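Local coordinates for protein putative cytochrome P450 YjiB (Bacillus subtilis subsp. subtilis, PDB 4RM4) that binds heme and probably acts as a cytochrome P450 monooxygenase, inserting one atom of molecular oxygen into its substrates, at residues N250-I255 / S365-F370; S254-P259 / K390-K395. One frame throughout, in Å; residues are numbered along the deposited sequence.

Contact 1: residues N250-I255 / S365-F370; sequences NAMYSI and SLISAF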
ATOM      1  N   ASN A 250      -2.070  -9.874  -4.861  1.00 17.02           N
ATOM      2  CA  ASN A 250      -0.807 -10.199  -5.504  1.00 14.10           C
ATOM      3  C   ASN A 250      -0.109 -11.379  -4.819  1.00 15.86           C
ATOM      4  O   ASN A 250       0.514 -12.206  -5.489  1.00 17.47           O
ATOM      5  CB  ASN A 250       0.148  -8.992  -5.506  1.00 15.16           C
ATOM      6  CG  ASN A 250      -0.327  -7.847  -6.381  1.00 16.32           C
ATOM      7  OD1 ASN A 250      -1.264  -7.974  -7.166  1.00 17.02           O
ATOM      8  ND2 ASN A 250       0.341  -6.706  -6.247  1.00 15.92           N
ATOM      9  N   ALA A 251      -0.209 -11.450  -3.488  1.00 15.91           N
ATOM     10  CA  ALA A 251       0.375 -12.572  -2.737  1.00 16.63           C
ATOM     11  C   ALA A 251      -0.315 -13.892  -3.076  1.00 18.66           C
ATOM     12  O   ALA A 251       0.335 -14.913  -3.307  1.00 20.62           O
ATOM     13  CB  ALA A 251       0.291 -12.311  -1.236  1.00 13.62           C
ATOM     14  N   MET A 252      -1.639 -13.881  -3.109  1.00 17.83           N
ATOM     15  CA  MET A 252      -2.346 -15.096  -3.492  1.00 17.58           C
ATOM     16  C   MET A 252      -2.018 -15.523  -4.914  1.00 17.01           C
ATOM     17  O   MET A 252      -1.920 -16.725  -5.200  1.00 19.70           O
ATOM     18  CB  MET A 252      -3.853 -14.943  -3.348  1.00 15.64           C
ATOM     19  CG  MET A 252      -4.370 -15.065  -1.935  1.00 25.38           C
ATOM     20  SD  MET A 252      -3.714 -16.520  -1.097  1.00 29.52           S
ATOM     21  CE  MET A 252      -3.816 -17.790  -2.369  1.00 19.31           C
ATOM     22  N   TYR A 253      -1.877 -14.554  -5.816  1.00 17.28           N
ATOM     23  CA  TYR A 253      -1.564 -14.880  -7.207  1.00 17.99           C
ATOM     24  C   TYR A 253      -0.194 -15.527  -7.262  1.00 19.86           C
ATOM     25  O   TYR A 253      -0.022 -16.571  -7.899  1.00 18.78           O
ATOM     26  CB  TYR A 253      -1.586 -13.640  -8.111  1.00 17.34           C
ATOM     27  CG  TYR A 253      -1.444 -13.953  -9.587  1.00 22.92           C
ATOM     28  CD1 TYR A 253      -2.569 -14.149 -10.389  1.00 24.25           C
ATOM     29  CD2 TYR A 253      -0.195 -14.039 -10.183  1.00 19.47           C
ATOM     30  CE1 TYR A 253      -2.443 -14.421 -11.739  1.00 18.20           C
ATOM     31  CE2 TYR A 253      -0.060 -14.302 -11.527  1.00 23.19           C
ATOM     32  CZ  TYR A 253      -1.184 -14.501 -12.297  1.00 23.99           C
ATOM     33  OH  TYR A 253      -1.040 -14.782 -13.632  1.00 24.39           O
ATOM     34  N   SER A 254       0.779 -14.906  -6.595  1.00 15.56           N
ATOM     35  CA  SER A 254       2.141 -15.443  -6.583  1.00 14.75           C
ATOM     36  C   SER A 254       2.171 -16.838  -5.979  1.00 17.35           C
ATOM     37  O   SER A 254       2.879 -17.733  -6.476  1.00 19.54           O
ATOM     38  CB  SER A 254       3.082 -14.522  -5.807  1.00 17.45           C
ATOM     39  OG  SER A 254       3.054 -13.204  -6.324  1.00 18.28           O
ATOM     40  N   ILE A 255       1.404 -17.027  -4.911  1.00 18.48           N
ATOM     41  CA  ILE A 255       1.331 -18.332  -4.249  1.00 17.00           C
ATOM     42  C   ILE A 255       0.757 -19.411  -5.175  1.00 19.90           C
ATOM     43  O   ILE A 255       1.297 -20.515  -5.254  1.00 22.19           O
ATOM     44  CB  ILE A 255       0.551 -18.265  -2.912  1.00 21.85           C
ATOM     45  CG1 ILE A 255       1.429 -17.629  -1.833  1.00 15.17           C
ATOM     46  CG2 ILE A 255       0.127 -19.668  -2.458  1.00 19.93           C
ATOM     47  CD1 ILE A 255       0.635 -17.011  -0.609  1.00 13.53           C
ATOM     48  N   SER A 365      -5.844 -17.323   6.688  1.00 22.04           N
ATOM     49  CA  SER A 365      -7.258 -17.665   6.845  1.00 21.64           C
ATOM     50  C   SER A 365      -7.871 -18.183   5.555  1.00 24.75           C
ATOM     51  O   SER A 365      -8.642 -19.149   5.565  1.00 24.25           O
ATOM     52  CB  SER A 365      -8.051 -16.462   7.345  1.00 20.56           C
ATOM     53  OG  SER A 365      -7.579 -16.025   8.606  1.00 21.39           O
ATOM     54  N   LEU A 366      -7.541 -17.538   4.441  1.00 18.88           N
ATOM     55  CA  LEU A 366      -8.032 -18.005   3.151  1.00 21.40           C
ATOM     56  C   LEU A 366      -7.539 -19.424   2.868  1.00 22.80           C
ATOM     57  O   LEU A 366      -8.325 -20.308   2.511  1.00 25.06           O
ATOM     58  CB  LEU A 366      -7.574 -17.054   2.046  1.00 22.27           C
ATOM     59  CG  LEU A 366      -8.293 -17.098   0.702  1.00 28.29           C
ATOM     60  CD1 LEU A 366      -9.781 -16.802   0.882  1.00 27.84           C
ATOM     61  CD2 LEU A 366      -7.651 -16.106  -0.258  1.00 29.90           C
ATOM     62  N   ILE A 367      -6.236 -19.648   3.024  1.00 19.98           N
ATOM     63  CA  ILE A 367      -5.651 -20.928   2.655  1.00 21.15           C
ATOM     64  C   ILE A 367      -6.149 -22.060   3.557  1.00 26.64           C
ATOM     65  O   ILE A 367      -6.264 -23.208   3.118  1.00 27.00           O
ATOM     66  CB  ILE A 367      -4.097 -20.870   2.617  1.00 22.58           C
ATOM     67  CG1 ILE A 367      -3.631 -19.813   1.613  1.00 22.57           C
ATOM     68  CG2 ILE A 367      -3.518 -22.218   2.233  1.00 26.06           C
ATOM     69  CD1 ILE A 367      -2.114 -19.675   1.503  1.00 18.77           C
ATOM     70  N   SER A 368      -6.449 -21.733   4.810  1.00 22.50           N
ATOM     71  CA  SER A 368      -7.006 -22.704   5.752  1.00 29.60           C
ATOM     72  C   SER A 368      -8.432 -23.112   5.368  1.00 30.30           C
ATOM     73  O   SER A 368      -8.831 -24.272   5.533  1.00 27.47           O
ATOM     74  CB  SER A 368      -6.994 -22.121   7.173  1.00 27.93           C
ATOM     75  OG  SER A 368      -7.427 -23.067   8.135  1.00 36.35           O
ATOM     76  N   ALA A 369      -9.202 -22.156   4.855  1.00 24.94           N
ATOM     77  CA  ALA A 369     -10.597 -22.416   4.521  1.00 28.48           C
ATOM     78  C   ALA A 369     -10.757 -23.252   3.261  1.00 30.74           C
ATOM     79  O   ALA A 369     -11.791 -23.897   3.070  1.00 33.15           O
ATOM     80  CB  ALA A 369     -11.369 -21.107   4.382  1.00 28.54           C
ATOM     81  N   PHE A 370      -9.742 -23.240   2.403  1.00 28.22           N
ATOM     82  CA  PHE A 370      -9.847 -23.892   1.100  1.00 28.40           C
ATOM     83  C   PHE A 370      -8.721 -24.886   0.849  1.00 27.88           C
ATOM     84  O   PHE A 370      -7.546 -24.512   0.799  1.00 25.39           O
ATOM     85  CB  PHE A 370      -9.913 -22.843  -0.011  1.00 26.68           C
ATOM     86  CG  PHE A 370     -11.138 -21.978   0.066  1.00 28.26           C
ATOM     87  CD1 PHE A 370     -12.379 -22.489  -0.280  1.00 32.65           C
ATOM     88  CD2 PHE A 370     -11.058 -20.672   0.522  1.00 29.08           C
ATOM     89  CE1 PHE A 370     -13.519 -21.709  -0.199  1.00 33.36           C
ATOM     90  CE2 PHE A 370     -12.197 -19.882   0.612  1.00 32.48           C
ATOM     91  CZ  PHE A 370     -13.431 -20.405   0.249  1.00 31.99           C
TER
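M252 and I255, one turn apart on helix 226-257, reach L366 and I367 of helix 352-369 through apolar side chains alone. The two short helical segments run with their N-to-C directions 46° apart, and their axes come no closer than 12.4 Å, so side chains, not backbones, bridge the gap. N250, at the start of the first segment, faces elsewhere: its amide bonds to Y24, to the backbone of R283 and to that of Y387, tying the helix to the rest of the chain. On the side of helix 226-257, M252 makes the larger share. With chi1 at -78° its CG swings toward L366, and the bend at chi2 lays SD beside the same methyl: M252 CG lies 3.8 Å and M252 SD 4.0 Å from L366 CD2. The two side chains cross at a slant. M252 SD also comes within 4.3 Å of I367 CG1. In cytochrome P450 terms, this joins the long central helix I, near its C-terminal end, to helix L, which follows the heme-ligating cysteine loop; the heme is well removed, about 13 Å from the M252 side chain. Y262 and L131 pack against M252 as well, so a third and a fourth helix close the seam. S254 turns back into its own helix, its OG donating to N250 O at 2.9 Å. That carbonyl takes S254 N on the opposite face of its plane. I255 ends the segment with a looser touch, its CD1 lying 4.4 Å from I367 CD1.

Contact 2: residues S254-P259 / K390-K395; sequences SILETP and KSFRVK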
ATOM      1  N   SER A 254       0.779 -14.906  -6.595  1.00 15.56           N
ATOM      2  CA  SER A 254       2.141 -15.443  -6.583  1.00 14.75           C
ATOM      3  C   SER A 254       2.171 -16.838  -5.979  1.00 17.35           C
ATOM      4  O   SER A 254       2.879 -17.733  -6.476  1.00 19.54           O
ATOM      5  CB  SER A 254       3.082 -14.522  -5.807  1.00 17.45           C
ATOM      6  OG  SER A 254       3.054 -13.204  -6.324  1.00 18.28           O
ATOM      7  N   ILE A 255       1.404 -17.027  -4.911  1.00 18.48           N
ATOM      8  CA  ILE A 255       1.331 -18.332  -4.249  1.00 17.00           C
ATOM      9  C   ILE A 255       0.757 -19.411  -5.175  1.00 19.90           C
ATOM     10  O   ILE A 255       1.297 -20.515  -5.254  1.00 22.19           O
ATOM     11  CB  ILE A 255       0.551 -18.265  -2.912  1.00 21.85           C
ATOM     12  CG1 ILE A 255       1.429 -17.629  -1.833  1.00 15.17           C
ATOM     13  CG2 ILE A 255       0.127 -19.668  -2.458  1.00 19.93           C
ATOM     14  CD1 ILE A 255       0.635 -17.011  -0.609  1.00 13.53           C
ATOM     15  N   LEU A 256      -0.328 -19.091  -5.873  1.00 20.49           N
ATOM     16  CA  LEU A 256      -0.961 -20.044  -6.783  1.00 19.68           C
ATOM     17  C   LEU A 256      -0.092 -20.356  -7.983  1.00 24.80           C
ATOM     18  O   LEU A 256      -0.128 -21.470  -8.507  1.00 26.36           O
ATOM     19  CB  LEU A 256      -2.310 -19.515  -7.288  1.00 20.38           C
ATOM     20  CG  LEU A 256      -3.433 -19.297  -6.277  1.00 22.76           C
ATOM     21  CD1 LEU A 256      -4.711 -18.867  -7.008  1.00 26.46           C
ATOM     22  CD2 LEU A 256      -3.655 -20.572  -5.467  1.00 21.99           C
ATOM     23  N   GLU A 257       0.671 -19.376  -8.449  1.00 23.30           N
ATOM     24  CA  GLU A 257       1.462 -19.600  -9.661  1.00 21.81           C
ATOM     25  C   GLU A 257       2.741 -20.382  -9.390  1.00 21.10           C
ATOM     26  O   GLU A 257       3.404 -20.816 -10.328  1.00 21.67           O
ATOM     27  CB  GLU A 257       1.786 -18.285 -10.371  1.00 23.07           C
ATOM     28  CG  GLU A 257       2.899 -17.498  -9.752  1.00 26.79           C
ATOM     29  CD  GLU A 257       3.432 -16.410 -10.676  1.00 26.28           C
ATOM     30  OE1 GLU A 257       4.330 -15.669 -10.240  1.00 29.12           O
ATOM     31  OE2 GLU A 257       2.964 -16.308 -11.833  1.00 30.54           O
ATOM     32  N   THR A 258       3.088 -20.554  -8.116  1.00 22.00           N
ATOM     33  CA  THR A 258       4.334 -21.219  -7.733  1.00 21.54           C
ATOM     34  C   THR A 258       4.095 -22.638  -7.223  1.00 23.94           C
ATOM     35  O   THR A 258       3.558 -22.825  -6.135  1.00 21.07           O
ATOM     36  CB  THR A 258       5.062 -20.421  -6.637  1.00 21.15           C
ATOM     37  OG1 THR A 258       5.067 -19.033  -6.992  1.00 19.23           O
ATOM     38  CG2 THR A 258       6.485 -20.893  -6.497  1.00 20.45           C
ATOM     39  N   PRO A 259       4.525 -23.651  -7.999  1.00 21.76           N
ATOM     40  CA  PRO A 259       4.144 -25.033  -7.667  1.00 23.73           C
ATOM     41  C   PRO A 259       4.462 -25.455  -6.228  1.00 18.70           C
ATOM     42  O   PRO A 259       5.571 -25.229  -5.726  1.00 19.96           O
ATOM     43  CB  PRO A 259       4.938 -25.867  -8.682  1.00 22.70           C
ATOM     44  CG  PRO A 259       5.103 -24.940  -9.854  1.00 23.56           C
ATOM     45  CD  PRO A 259       5.311 -23.576  -9.242  1.00 24.01           C
ATOM     46  N   LYS A 390      -8.002  -5.888 -10.575  1.00 23.48           N
ATOM     47  CA  LYS A 390      -9.392  -5.453 -10.485  1.00 22.37           C
ATOM     48  C   LYS A 390     -10.287  -6.651 -10.146  1.00 24.89           C
ATOM     49  O   LYS A 390     -11.297  -6.529  -9.443  1.00 20.79           O
ATOM     50  CB  LYS A 390      -9.825  -4.851 -11.823  1.00 26.32           C
ATOM     51  CG  LYS A 390     -11.252  -4.309 -11.831  1.00 33.93           C
ATOM     52  CD  LYS A 390     -11.772  -4.104 -13.256  1.00 33.05           C
ATOM     53  CE  LYS A 390     -13.228  -3.639 -13.250  1.00 36.82           C
ATOM     54  NZ  LYS A 390     -14.058  -4.458 -12.321  1.00 39.17           N
ATOM     55  N   SER A 391      -9.900  -7.814 -10.653  1.00 20.91           N
ATOM     56  CA  SER A 391     -10.635  -9.043 -10.392  1.00 23.17           C
ATOM     57  C   SER A 391      -9.673 -10.211 -10.456  1.00 22.57           C
ATOM     58  O   SER A 391      -8.710 -10.182 -11.219  1.00 21.85           O
ATOM     59  CB  SER A 391     -11.775  -9.236 -11.396  1.00 25.12           C
ATOM     60  OG  SER A 391     -11.261  -9.461 -12.688  1.00 29.00           O
ATOM     61  N   PHE A 392      -9.958 -11.226  -9.648  1.00 21.85           N
ATOM     62  CA  PHE A 392      -9.105 -12.399  -9.494  1.00 22.09           C
ATOM     63  C   PHE A 392     -10.035 -13.593  -9.239  1.00 23.95           C
ATOM     64  O   PHE A 392     -10.398 -13.913  -8.096  1.00 20.34           O
ATOM     65  CB  PHE A 392      -8.119 -12.156  -8.337  1.00 20.48           C
ATOM     66  CG  PHE A 392      -7.105 -13.248  -8.128  1.00 22.30           C
ATOM     67  CD1 PHE A 392      -7.064 -14.365  -8.950  1.00 20.22           C
ATOM     68  CD2 PHE A 392      -6.186 -13.148  -7.093  1.00 19.93           C
ATOM     69  CE1 PHE A 392      -6.135 -15.371  -8.738  1.00 24.32           C
ATOM     70  CE2 PHE A 392      -5.241 -14.147  -6.872  1.00 20.08           C
ATOM     71  CZ  PHE A 392      -5.220 -15.263  -7.697  1.00 23.48           C
ATOM     72  N   ARG A 393     -10.432 -14.253 -10.323  1.00 20.45           N
ATOM     73  CA  ARG A 393     -11.416 -15.317 -10.217  1.00 28.18           C
ATOM     74  C   ARG A 393     -10.730 -16.655 -10.040  1.00 21.22           C
ATOM     75  O   ARG A 393      -9.867 -17.020 -10.832  1.00 25.42           O
ATOM     76  CB  ARG A 393     -12.347 -15.325 -11.428  1.00 28.88           C
ATOM     77  CG  ARG A 393     -13.286 -14.116 -11.460  1.00 32.71           C
ATOM     78  CD  ARG A 393     -14.446 -14.321 -12.418  1.00 42.53           C
ATOM     79  NE  ARG A 393     -13.985 -14.784 -13.720  1.00 45.45           N
ATOM     80  CZ  ARG A 393     -14.513 -15.808 -14.380  1.00 44.71           C
ATOM     81  NH1 ARG A 393     -14.023 -16.156 -15.561  1.00 42.22           N
ATOM     82  NH2 ARG A 393     -15.534 -16.478 -13.864  1.00 43.95           N
ATOM     83  N   VAL A 394     -11.102 -17.353  -8.974  1.00 25.60           N
ATOM     84  CA  VAL A 394     -10.511 -18.647  -8.651  1.00 26.00           C
ATOM     85  C   VAL A 394     -11.589 -19.719  -8.538  1.00 28.93           C
ATOM     86  O   VAL A 394     -12.766 -19.418  -8.321  1.00 31.18           O
ATOM     87  CB  VAL A 394      -9.668 -18.609  -7.339  1.00 25.44           C
ATOM     88  CG1 VAL A 394      -8.619 -17.517  -7.409  1.00 28.19           C
ATOM     89  CG2 VAL A 394     -10.562 -18.439  -6.104  1.00 25.84           C
ATOM     90  N   LYS A 395     -11.181 -20.972  -8.701  1.00 30.06           N
ATOM     91  CA  LYS A 395     -12.106 -22.093  -8.564  1.00 31.19           C
ATOM     92  C   LYS A 395     -11.544 -23.135  -7.607  1.00 32.14           C
ATOM     93  O   LYS A 395     -10.328 -23.212  -7.395  1.00 30.30           O
ATOM     94  CB  LYS A 395     -12.387 -22.733  -9.927  1.00 35.15           C
ATOM     95  CG  LYS A 395     -11.213 -23.514 -10.489  1.00 30.83           C
ATOM     96  CD  LYS A 395     -11.671 -24.785 -11.199  1.00 40.97           C
ATOM     97  CE  LYS A 395     -12.063 -24.503 -12.636  1.00 48.15           C
ATOM     98  NZ  LYS A 395     -10.893 -24.070 -13.454  1.00 50.32           N
TER
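L256, near the C-terminal end of helix 226-257, rests one methyl against two side chains of strand 389-395, F392 and V394, both on the same side of it. Its extended shape makes this possible: CG is anti to the carbonyl carbon and chi2 is close to 180° (-176°), so that CD1 sits at the far end of the chain, pointing to the strand. L256 CD1 is 3.7 Å from F392 CZ, the far corner of the ring, and 4.2 Å from F392 CE1, an approach that is slanting relative to the ring. In F392, CG anti to the backbone N aims CZ at the helix. Its chi2, near 1°, is unusual: the ring plane nearly contains the bond from CA to CB, and this turn of the ring sets where CE1 lies. V394, two residues on along the strand, adds CG1 at 4.2 Å from L256 CD1, and the same methyl therefore meets both residues. Where the helix runs out, T258 OG1 donates to S254 O at 2.6 Å, with a C=O...donor angle of 157°, a side-chain bond that holds the turn leaving the helix. S254 OG and E257 both also engage R283, E257 through a salt bridge. The strand is the middle one of the small three-stranded antiparallel sheet, flanked by 128-130 and 374-380; it carries a classic beta bulge where K390 and S391 both face T379. F392 packs on C375 and I378, V394 on F129, and on the helical side Y262 of helix 261-267 leans against L256, so the sheet rests on the closing end of the long helix.

Overall arrangement
Both contacts use the C-terminal part of helix 226-257 and share S254 and I255; their centres are about 8 Å apart. Contact 1 joins it to helix 352-369 and contact 2 to strand 389-395, so the same helix end is held by a helix at one flank and a sheet at another. Contact 1 is the larger and wholly buried, made by aliphatic and thioether groups; contact 2 is smaller, adds an aromatic ring, and uses L256, which keeps some exposure. They meet through F392, whose CE2 packs 3.5 Å from Y253 N and 3.9 Å from M252 CB. Both lie away from the heme pocket, and neither joins its segments by polar bonds.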